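Local coordinates for omega-class glutathione S-transferase (Bombyx mori, PDB 3WD6), which binds glutathione and probably catalyses glutathione transfer and glutathione-dependent dehydroascorbate reduction, at residues Y37-Q42 / F186-A191; T44-N49 / S219-Y224; A178-W183 / D213-D218. One frame throughout, in Å; residues are numbered along the deposited sequence.

Contact 1: Y37-Q42 / F186-A191. With GSH (glutathione), chain J.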
loop_
_atom_site.group_PDB
_atom_site.type_symbol
_atom_site.label_atom_id
_atom_site.label_comp_id
_atom_site.label_asym_id
_atom_site.label_seq_id
_atom_site.Cartn_x
_atom_site.Cartn_y
_atom_site.Cartn_z
ATOM N N TYR A 37 -3.525 6.898 -4.737
ATOM C CA TYR A 37 -4.513 5.897 -4.365
ATOM C C TYR A 37 -3.989 4.501 -4.665
ATOM O O TYR A 37 -4.693 3.508 -4.463
ATOM C CB TYR A 37 -5.837 6.191 -5.110
ATOM C CG TYR A 37 -6.306 7.608 -4.837
ATOM C CD1 TYR A 37 -7.148 7.897 -3.767
ATOM C CD2 TYR A 37 -5.850 8.662 -5.605
ATOM C CE1 TYR A 37 -7.544 9.210 -3.494
ATOM C CE2 TYR A 37 -6.236 9.960 -5.349
ATOM C CZ TYR A 37 -7.070 10.237 -4.291
ATOM O OH TYR A 37 -7.442 11.557 -4.062
ATOM N N CYS A 38 -2.749 4.413 -5.145
ATOM C CA CYS A 38 -2.179 3.098 -5.409
ATOM C C CYS A 38 -1.716 2.380 -4.125
ATOM O O CYS A 38 -0.774 2.830 -3.449
ATOM C CB CYS A 38 -1.035 3.172 -6.428
ATOM S SG CYS A 38 -0.305 1.525 -6.734
ATOM N N PRO A 39 -2.360 1.243 -3.791
ATOM C CA PRO A 39 -1.899 0.580 -2.554
ATOM C C PRO A 39 -0.483 0.051 -2.692
ATOM O O PRO A 39 0.240 0.032 -1.678
ATOM C CB PRO A 39 -2.885 -0.588 -2.357
ATOM C CG PRO A 39 -3.448 -0.851 -3.728
ATOM C CD PRO A 39 -3.454 0.509 -4.450
ATOM N N TYR A 40 -0.099 -0.386 -3.897
ATOM C CA TYR A 40 1.245 -0.938 -4.074
ATOM C C TYR A 40 2.289 0.132 -3.817
ATOM O O TYR A 40 3.269 -0.095 -3.090
ATOM C CB TYR A 40 1.418 -1.585 -5.455
ATOM C CG TYR A 40 0.600 -2.841 -5.583
ATOM C CD1 TYR A 40 1.026 -4.036 -4.997
ATOM C CD2 TYR A 40 -0.629 -2.826 -6.239
ATOM C CE1 TYR A 40 0.263 -5.188 -5.088
ATOM C CE2 TYR A 40 -1.403 -3.980 -6.337
ATOM C CZ TYR A 40 -0.949 -5.156 -5.763
ATOM O OH TYR A 40 -1.723 -6.291 -5.848
ATOM N N ALA A 41 2.075 1.305 -4.398
ATOM C CA ALA A 41 2.979 2.422 -4.166
ATOM C C ALA A 41 2.959 2.832 -2.685
ATOM O O ALA A 41 3.974 3.304 -2.159
ATOM C CB ALA A 41 2.610 3.580 -5.065
ATOM N N GLN A 42 1.821 2.638 -2.012
ATOM C CA GLN A 42 1.715 2.988 -0.584
ATOM C C GLN A 42 2.745 2.233 0.281
ATOM O O GLN A 42 3.269 2.771 1.269
ATOM C CB GLN A 42 0.303 2.756 -0.042
ATOM C CG GLN A 42 0.107 3.291 1.373
ATOM C CD GLN A 42 -1.311 3.084 1.896
ATOM O OE1 GLN A 42 -2.161 2.487 1.205
ATOM N NE2 GLN A 42 -1.574 3.562 3.129
ATOM N N PHE A 186 -5.793 -3.266 4.362
ATOM C CA PHE A 186 -6.575 -2.964 5.550
ATOM C C PHE A 186 -7.109 -1.520 5.546
ATOM O O PHE A 186 -8.246 -1.275 6.003
ATOM C CB PHE A 186 -5.784 -3.271 6.818
ATOM C CG PHE A 186 -5.575 -4.743 7.041
ATOM C CD1 PHE A 186 -6.595 -5.662 6.742
ATOM C CD2 PHE A 186 -4.359 -5.220 7.523
ATOM C CE1 PHE A 186 -6.404 -7.038 6.932
ATOM C CE2 PHE A 186 -4.162 -6.590 7.732
ATOM C CZ PHE A 186 -5.186 -7.499 7.433
ATOM N N GLU A 187 -6.311 -0.569 5.047
ATOM C CA GLU A 187 -6.762 0.813 4.996
ATOM C C GLU A 187 -8.017 0.873 4.137
ATOM O O GLU A 187 -8.978 1.587 4.460
ATOM C CB GLU A 187 -5.679 1.759 4.432
ATOM C CG GLU A 187 -6.098 3.242 4.486
ATOM C CD GLU A 187 -4.966 4.246 4.214
ATOM O OE1 GLU A 187 -5.228 5.297 3.576
ATOM O OE2 GLU A 187 -3.812 4.010 4.653
ATOM N N ARG A 188 -8.007 0.098 3.055
ATOM C CA ARG A 188 -9.106 0.083 2.088
ATOM C C ARG A 188 -10.310 -0.714 2.598
ATOM O O ARG A 188 -11.458 -0.350 2.332
ATOM C CB ARG A 188 -8.616 -0.437 0.723
ATOM C CG ARG A 188 -7.953 0.650 -0.151
ATOM C CD ARG A 188 -6.670 0.183 -0.830
ATOM N NE ARG A 188 -5.996 1.277 -1.543
ATOM C CZ ARG A 188 -5.028 2.032 -1.021
ATOM N NH1 ARG A 188 -4.605 1.812 0.214
ATOM N NH2 ARG A 188 -4.474 2.998 -1.735
ATOM N N LEU A 189 -10.051 -1.777 3.356
ATOM C CA LEU A 189 -11.125 -2.610 3.898
ATOM C C LEU A 189 -12.123 -1.714 4.650
ATOM O O LEU A 189 -13.340 -1.932 4.592
ATOM C CB LEU A 189 -10.546 -3.711 4.817
ATOM C CG LEU A 189 -11.425 -4.773 5.508
ATOM C CD1 LEU A 189 -10.582 -5.945 6.019
ATOM C CD2 LEU A 189 -12.270 -4.193 6.651
ATOM N N ARG A 190 -11.586 -0.699 5.329
ATOM C CA ARG A 190 -12.389 0.259 6.082
ATOM C C ARG A 190 -13.492 0.926 5.224
ATOM O O ARG A 190 -14.606 1.164 5.707
ATOM C CB ARG A 190 -11.480 1.305 6.742
ATOM C CG ARG A 190 -10.825 0.825 8.036
ATOM C CD ARG A 190 -9.511 1.566 8.362
ATOM N NE ARG A 190 -9.651 2.981 8.709
ATOM C CZ ARG A 190 -9.355 3.995 7.886
ATOM N NH1 ARG A 190 -8.923 3.754 6.652
ATOM N NH2 ARG A 190 -9.482 5.254 8.293
ATOM N N ALA A 191 -13.195 1.200 3.954
ATOM C CA ALA A 191 -14.182 1.830 3.072
ATOM C C ALA A 191 -15.140 0.828 2.442
ATOM O O ALA A 191 -16.180 1.209 1.915
ATOM C CB ALA A 191 -13.506 2.651 2.003
HETATM N N1 GSH J . 3.662 -5.946 -8.693
HETATM C CA1 GSH J . 3.693 -4.479 -8.736
HETATM C C1 GSH J . 4.224 -3.873 -7.442
HETATM O O11 GSH J . 4.822 -2.736 -7.430
HETATM O O12 GSH J . 4.094 -4.537 -6.354
HETATM C CB1 GSH J . 2.292 -3.978 -9.059
HETATM C CG1 GSH J . 2.011 -2.518 -8.910
HETATM C CD1 GSH J . 0.763 -2.025 -9.599
HETATM O OE1 GSH J . -0.118 -2.792 -9.971
HETATM N N2 GSH J . 0.586 -0.624 -9.834
HETATM C CA2 GSH J . -0.636 -0.211 -10.531
HETATM C C2 GSH J . -0.231 0.348 -11.878
HETATM O O2 GSH J . 0.746 1.085 -11.941
HETATM C CB2 GSH J . -1.327 0.851 -9.751
HETATM S SG2 GSH J . -2.277 0.382 -8.351
HETATM N N3 GSH J . -0.999 0.023 -13.060
HETATM C CA3 GSH J . -0.607 0.571 -14.360
HETATM C C3 GSH J . -1.694 0.752 -15.342
HETATM O O31 GSH J . -2.664 1.508 -15.066
HETATM O O32 GSH J . -1.639 0.160 -16.448
HETATM O O HOH W 1 -2.756 5.068 -0.601
#
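At the glutathione site of this omega-class transferase, the first turn of helix 39-51 meets the C-terminal part of helix 177-189, chiefly through Arg188, Gln42 and Pro39. The Arg188 guanidinium is held by hydrogen bonds at its edge, with Pro39 over one face. Arg188 NH2 donates to Tyr37 O at 2.8 Å. It stands above the plane of that carbonyl, while the oxygen lies close to the guanidinium plane. Arg188 NH1 donates to Gln42 OE1 at 2.7 Å, in the carbonyl plane of the amide, and also reaches Pro184 O. Pro39 CB sits over the centre of the guanidinium, 3.6 Å from Arg188 CZ. A water accepts from Arg188 NH2 at 2.9 Å.

This is the junction of the thioredoxin-like N-terminal domain with the helical C-terminal domain. Cys38, at the N-cap of helix 39-51, and Tyr40 line the glutathione pocket. Both side chains set out from the backbone away from segment 186-191, and the Tyr40 ring has GSH CB1 over one face.

The Gln42 amide bridges two charged residues. Its CG lies anti to the backbone N (chi1 -172°), and the extended chain carries the amide across to the other helix. Gln42 NE2 donates to Glu187 OE2 at 2.7 Å, with the amide and carboxylate planes 83° apart. The same Glu187 OE2 accepts from Trp183 NE1, and Glu187 OE1 accepts from Ile226 N.

Contact 2: T44-N49 / S219-Y224. With EDO (1,2-ethanediol), chain H.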
loop_
_atom_site.group_PDB
_atom_site.type_symbol
_atom_site.label_atom_id
_atom_site.label_comp_id
_atom_site.label_asym_id
_atom_site.label_seq_id
_atom_site.Cartn_x
_atom_site.Cartn_y
_atom_site.Cartn_z
ATOM N N THR A 44 5.740 1.624 -0.486
ATOM C CA THR A 44 7.010 2.334 -0.558
ATOM C C THR A 44 6.973 3.581 0.339
ATOM O O THR A 44 7.921 3.846 1.083
ATOM C CB THR A 44 7.357 2.685 -2.018
ATOM O OG1 THR A 44 7.432 1.475 -2.799
ATOM C CG2 THR A 44 8.684 3.439 -2.090
ATOM N N ILE A 45 5.875 4.342 0.276
ATOM C CA ILE A 45 5.653 5.490 1.183
ATOM C C ILE A 45 5.742 5.107 2.670
ATOM O O ILE A 45 6.422 5.780 3.462
ATOM C CB ILE A 45 4.246 6.104 0.969
ATOM C CG1 ILE A 45 3.990 6.403 -0.518
ATOM C CG2 ILE A 45 4.054 7.323 1.848
ATOM C CD1 ILE A 45 4.961 7.409 -1.105
ATOM N N LEU A 46 5.036 4.045 3.058
ATOM C CA LEU A 46 5.036 3.614 4.452
ATOM C C LEU A 46 6.462 3.347 4.901
ATOM O O LEU A 46 6.904 3.848 5.933
ATOM C CB LEU A 46 4.196 2.337 4.644
ATOM C CG LEU A 46 2.695 2.495 4.387
ATOM C CD1 LEU A 46 2.004 1.155 4.483
ATOM C CD2 LEU A 46 2.070 3.525 5.360
ATOM N N ALA A 47 7.177 2.553 4.109
ATOM C CA ALA A 47 8.536 2.194 4.445
ATOM C C ALA A 47 9.367 3.462 4.616
ATOM O O ALA A 47 10.026 3.659 5.658
ATOM C CB ALA A 47 9.134 1.262 3.373
ATOM N N LEU A 48 9.328 4.332 3.610
ATOM C CA LEU A 48 10.093 5.579 3.675
ATOM C C LEU A 48 9.700 6.414 4.898
ATOM O O LEU A 48 10.579 6.975 5.582
ATOM C CB LEU A 48 9.918 6.394 2.401
ATOM C CG LEU A 48 10.509 5.790 1.130
ATOM C CD1 LEU A 48 9.941 6.514 -0.067
ATOM C CD2 LEU A 48 12.013 5.900 1.132
ATOM N N ASN A 49 8.396 6.501 5.180
ATOM C CA ASN A 49 7.952 7.226 6.376
ATOM C C ASN A 49 8.501 6.624 7.658
ATOM O O ASN A 49 9.082 7.324 8.484
ATOM C CB ASN A 49 6.427 7.275 6.468
ATOM C CG ASN A 49 5.799 8.162 5.402
ATOM O OD1 ASN A 49 6.501 8.778 4.585
ATOM N ND2 ASN A 49 4.464 8.227 5.400
ATOM N N SER A 219 2.597 6.615 13.114
ATOM C CA SER A 219 2.805 7.868 12.354
ATOM C C SER A 219 3.138 7.664 10.876
ATOM O O SER A 219 2.918 8.581 10.071
ATOM C CB SER A 219 3.842 8.778 13.009
ATOM O OG SER A 219 5.077 8.112 13.177
ATOM N N ALA A 220 3.678 6.496 10.520
ATOM C CA ALA A 220 3.957 6.213 9.103
ATOM C C ALA A 220 2.636 6.065 8.361
ATOM O O ALA A 220 2.520 6.469 7.191
ATOM C CB ALA A 220 4.800 4.948 8.926
ATOM N N VAL A 221 1.653 5.471 9.045
ATOM C CA VAL A 221 0.324 5.322 8.486
ATOM C C VAL A 221 -0.458 6.639 8.508
ATOM O O VAL A 221 -0.984 7.076 7.471
ATOM C CB VAL A 221 -0.488 4.233 9.226
ATOM C CG1 VAL A 221 -1.912 4.218 8.726
ATOM C CG2 VAL A 221 0.170 2.846 9.038
ATOM N N SER A 222 -0.504 7.294 9.667
ATOM C CA SER A 222 -1.458 8.392 9.850
ATOM C C SER A 222 -1.185 9.594 8.948
ATOM O O SER A 222 -2.104 10.256 8.496
ATOM C CB SER A 222 -1.525 8.829 11.313
ATOM O OG SER A 222 -0.266 9.299 11.770
ATOM N N GLN A 223 0.077 9.864 8.669
ATOM C CA GLN A 223 0.400 11.070 7.923
ATOM C C GLN A 223 0.033 10.906 6.446
ATOM O O GLN A 223 -0.045 11.895 5.713
ATOM C CB GLN A 223 1.892 11.369 8.059
ATOM C CG GLN A 223 2.731 10.292 7.419
ATOM C CD GLN A 223 4.219 10.545 7.555
ATOM O OE1 GLN A 223 4.830 11.189 6.687
ATOM N NE2 GLN A 223 4.824 10.024 8.643
ATOM N N TYR A 224 -0.192 9.663 6.014
ATOM C CA TYR A 224 -0.531 9.377 4.619
ATOM C C TYR A 224 -1.990 8.914 4.442
ATOM O O TYR A 224 -2.418 8.629 3.327
ATOM C CB TYR A 224 0.434 8.314 4.034
ATOM C CG TYR A 224 0.403 8.153 2.519
ATOM C CD1 TYR A 224 0.720 9.220 1.680
ATOM C CD2 TYR A 224 0.093 6.921 1.924
ATOM C CE1 TYR A 224 0.714 9.083 0.270
ATOM C CE2 TYR A 224 0.090 6.765 0.503
ATOM C CZ TYR A 224 0.401 7.864 -0.307
ATOM O OH TYR A 224 0.396 7.763 -1.688
HETATM C C1 EDO H . 9.402 10.896 6.549
HETATM O O1 EDO H . 10.274 10.027 5.786
HETATM C C2 EDO H . 8.551 11.772 5.618
HETATM O O2 EDO H . 7.251 12.034 6.181
#
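Asn49 and Gln223 stack their side-chain amides where helix 39-51 of the thioredoxin-like domain packs on helix 219-222 and the turn after it. The two chains come from opposite directions, and the amide planes are 15° apart. Asn49 ND2 lies 3.2 Å from Gln223 CD, but the angle to Gln223 OE1 is too poor for a bond. Asn49 ND2 donates instead to Ala220 O at 3.2 Å, on a lone pair and nearly straight at 168°. Asn49 OD1 is held by Tyr55 OH. An alanine in place of Asn49 would probably leave Ala220 O and Tyr55 OH without these partners and one face of the Gln223 amide without its stack. Gln223 is fixed from its own segment, since its NE2 donates to Ser219 O at 2.8 Å.

One turn earlier in helix 39-51, Ile45 crosses Tyr224 at about a right angle. Ile45 CG2 lies anti to the backbone N, which puts this branch over the Tyr224 ring in a CH-pi contact, 3.8 Å from the centroid. The phenol reaches Asn34 ND2 through its OH. Leu46 CD2 lies against Ala220 O and Val221 CG2. A 1,2-ethanediol, probably from the crystallisation liquor, donates from O2 to Gln223 OE1 at 2.6 Å.

Contact 3: A178-W183 / D213-D218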
loop_
_atom_site.group_PDB
_atom_site.type_symbol
_atom_site.label_atom_id
_atom_site.label_comp_id
_atom_site.label_asym_id
_atom_site.label_seq_id
_atom_site.Cartn_x
_atom_site.Cartn_y
_atom_site.Cartn_z
ATOM N N ALA A 178 6.010 -6.861 7.533
ATOM C CA ALA A 178 4.782 -7.626 7.406
ATOM C C ALA A 178 3.581 -6.693 7.614
ATOM O O ALA A 178 2.637 -6.678 6.807
ATOM C CB ALA A 178 4.773 -8.767 8.410
ATOM N N ASP A 179 3.627 -5.898 8.678
ATOM C CA ASP A 179 2.551 -4.954 8.923
ATOM C C ASP A 179 2.413 -3.962 7.775
ATOM O O ASP A 179 1.341 -3.831 7.188
ATOM C CB ASP A 179 2.773 -4.201 10.227
ATOM C CG ASP A 179 2.955 -5.131 11.413
ATOM O OD1 ASP A 179 1.931 -5.668 11.924
ATOM O OD2 ASP A 179 4.132 -5.304 11.840
ATOM N N TYR A 180 3.494 -3.263 7.453
ATOM C CA TYR A 180 3.411 -2.200 6.457
ATOM C C TYR A 180 3.045 -2.720 5.079
ATOM O O TYR A 180 2.350 -2.026 4.323
ATOM C CB TYR A 180 4.715 -1.409 6.369
ATOM C CG TYR A 180 4.931 -0.473 7.543
ATOM C CD1 TYR A 180 3.882 0.323 8.032
ATOM C CD2 TYR A 180 6.170 -0.403 8.185
ATOM C CE1 TYR A 180 4.070 1.179 9.119
ATOM C CE2 TYR A 180 6.368 0.444 9.273
ATOM C CZ TYR A 180 5.314 1.239 9.736
ATOM O OH TYR A 180 5.515 2.098 10.795
ATOM N N MET A 181 3.510 -3.924 4.739
ATOM C CA MET A 181 3.358 -4.410 3.359
ATOM C C MET A 181 1.936 -4.931 3.087
ATOM O O MET A 181 1.519 -5.058 1.925
ATOM C CB MET A 181 4.422 -5.458 2.995
ATOM C CG MET A 181 5.849 -4.920 2.964
ATOM S SD MET A 181 6.068 -3.520 1.839
ATOM C CE MET A 181 5.917 -2.126 2.970
ATOM N N ILE A 182 1.185 -5.205 4.152
ATOM C CA ILE A 182 -0.202 -5.595 3.967
ATOM C C ILE A 182 -1.139 -4.437 4.311
ATOM O O ILE A 182 -2.315 -4.427 3.915
ATOM C CB ILE A 182 -0.569 -6.876 4.779
ATOM C CG1 ILE A 182 -0.685 -6.589 6.278
ATOM C CG2 ILE A 182 0.459 -7.986 4.526
ATOM C CD1 ILE A 182 -0.865 -7.869 7.139
ATOM N N TRP A 183 -0.616 -3.447 5.036
ATOM C CA TRP A 183 -1.464 -2.371 5.547
ATOM C C TRP A 183 -2.416 -1.714 4.512
ATOM O O TRP A 183 -3.574 -1.428 4.821
ATOM C CB TRP A 183 -0.633 -1.275 6.243
ATOM C CG TRP A 183 -1.515 -0.102 6.502
ATOM C CD1 TRP A 183 -1.500 1.110 5.861
ATOM C CD2 TRP A 183 -2.615 -0.066 7.407
ATOM N NE1 TRP A 183 -2.511 1.917 6.346
ATOM C CE2 TRP A 183 -3.216 1.212 7.290
ATOM C CE3 TRP A 183 -3.142 -0.982 8.324
ATOM C CZ2 TRP A 183 -4.325 1.593 8.056
ATOM C CZ3 TRP A 183 -4.246 -0.602 9.086
ATOM C CH2 TRP A 183 -4.828 0.677 8.941
ATOM N N ASP A 213 -7.136 -0.612 14.307
ATOM C CA ASP A 213 -7.160 0.641 15.085
ATOM C C ASP A 213 -5.779 1.106 15.512
ATOM O O ASP A 213 -5.484 2.304 15.446
ATOM C CB ASP A 213 -8.025 0.496 16.344
ATOM C CG ASP A 213 -9.494 0.382 16.027
ATOM O OD1 ASP A 213 -9.916 0.847 14.931
ATOM O OD2 ASP A 213 -10.227 -0.176 16.871
ATOM N N ASN A 214 -4.950 0.177 15.999
ATOM C CA ASN A 214 -3.597 0.544 16.411
ATOM C C ASN A 214 -2.761 0.998 15.211
ATOM O O ASN A 214 -1.997 1.953 15.301
ATOM C CB ASN A 214 -2.917 -0.602 17.167
ATOM C CG ASN A 214 -3.566 -0.864 18.526
ATOM O OD1 ASN A 214 -3.930 0.072 19.238
ATOM N ND2 ASN A 214 -3.710 -2.134 18.891
ATOM N N MET A 215 -2.929 0.340 14.072
ATOM C CA MET A 215 -2.138 0.720 12.903
ATOM C C MET A 215 -2.405 2.179 12.470
ATOM O O MET A 215 -1.473 2.938 12.138
ATOM C CB MET A 215 -2.341 -0.275 11.762
ATOM C CG MET A 215 -1.500 -1.576 11.910
ATOM S SD MET A 215 0.296 -1.381 11.654
ATOM C CE MET A 215 0.319 -1.079 9.867
ATOM N N LEU A 216 -3.676 2.566 12.508
ATOM C CA LEU A 216 -4.116 3.918 12.175
ATOM C C LEU A 216 -3.365 4.961 12.980
ATOM O O LEU A 216 -3.222 6.101 12.550
ATOM C CB LEU A 216 -5.609 4.067 12.455
ATOM C CG LEU A 216 -6.489 3.316 11.457
ATOM C CD1 LEU A 216 -7.944 3.311 11.916
ATOM C CD2 LEU A 216 -6.348 3.926 10.055
ATOM N N LYS A 217 -2.879 4.570 14.154
ATOM C CA LYS A 217 -2.188 5.522 15.021
ATOM C C LYS A 217 -0.673 5.529 14.809
ATOM O O LYS A 217 0.025 6.359 15.390
ATOM C CB LYS A 217 -2.510 5.255 16.496
ATOM C CG LYS A 217 -3.866 5.751 16.948
ATOM C CD LYS A 217 -4.142 5.182 18.342
ATOM C CE LYS A 217 -5.644 5.073 18.642
ATOM N NZ LYS A 217 -6.120 6.369 19.153
ATOM N N ASP A 218 -0.160 4.601 14.008
ATOM C CA ASP A 218 1.271 4.630 13.697
ATOM C C ASP A 218 1.585 5.818 12.775
ATOM O O ASP A 218 0.904 6.022 11.746
ATOM C CB ASP A 218 1.736 3.321 13.045
ATOM C CG ASP A 218 3.226 3.327 12.767
ATOM O OD1 ASP A 218 4.021 3.177 13.733
ATOM O OD2 ASP A 218 3.605 3.538 11.590
#
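Segments 178-183 and 213-218 come closest at Trp183 and Met215, whose CA atoms are 8.0 Å apart, a spacing filled by side chains. Both segments are mainly helical, and they join helix 177-189 to the C-terminal part of helix 206-216 within the C-terminal domain.

Met215 is the central side chain. It bends at both chi2 (-71°) and chi3 (-70°), which folds the thioether back and brings CE among Asp179, Tyr180 and Trp183. Met215 CE is 4.0 Å from Asp179 CB and 3.8 Å from Trp183 CB. Met215 CB comes obliquely to the indole, 3.3 Å from Trp183 CZ3. The Met215 and Trp183 side chains run past each other in opposite directions.

Leu216 crosses the indole at about a right angle. Its CD2 meets the ring at the edge, 3.7 Å from Trp183 CZ2.

Beyond Met215, the Tyr180 ring reaches Asp218. Tyr180 OH donates to Asp218 OD2 at 2.5 Å. The carboxylate oxygen lies at the ring edge, in the ring plane, whereas the hydroxyl approaches Asp218 OD2 from above the carboxylate plane. The ring and carboxylate planes are 51° apart.

Asp218 is the N-cap of helix 219-222, and its OD2 also accepts from Ala220 N. The Asp179 carboxylate takes bonds from Leu170 N, Asp171 N, Gly176 N and Tyr211 OH.

One oxygen of Asp218 thus serves both the phenol and the start of a helix. Two donors on that atom would probably stabilise the ionised carboxylate and tie the cap to helix 177-189.

How the contacts relate
Contacts 1 and 2 join the two domains, and contact 3 lies next to them within the helical domain. Contacts 1 and 2 share helix 39-51, with centres about 12 Å apart, and Gln42 CG packs on Tyr224 CE2 at 3.6 Å. Contacts 1 and 3 share helix 177-189, with centres about 11 Å apart, and meet where Gln42 NE2 lies 3.7 Å from Trp183 CD1. Contacts 2 and 3 are closest, about 9 Å between centres. Val221 CG1 packs 3.4 Å from Trp183 NE1, and helix 219-222 follows helix 206-216 in the chain. Contact 1 holds pocket residues. The side chains of Tyr224 and Tyr180 come within about 10 and 13 Å of glutathione, nearest atoms.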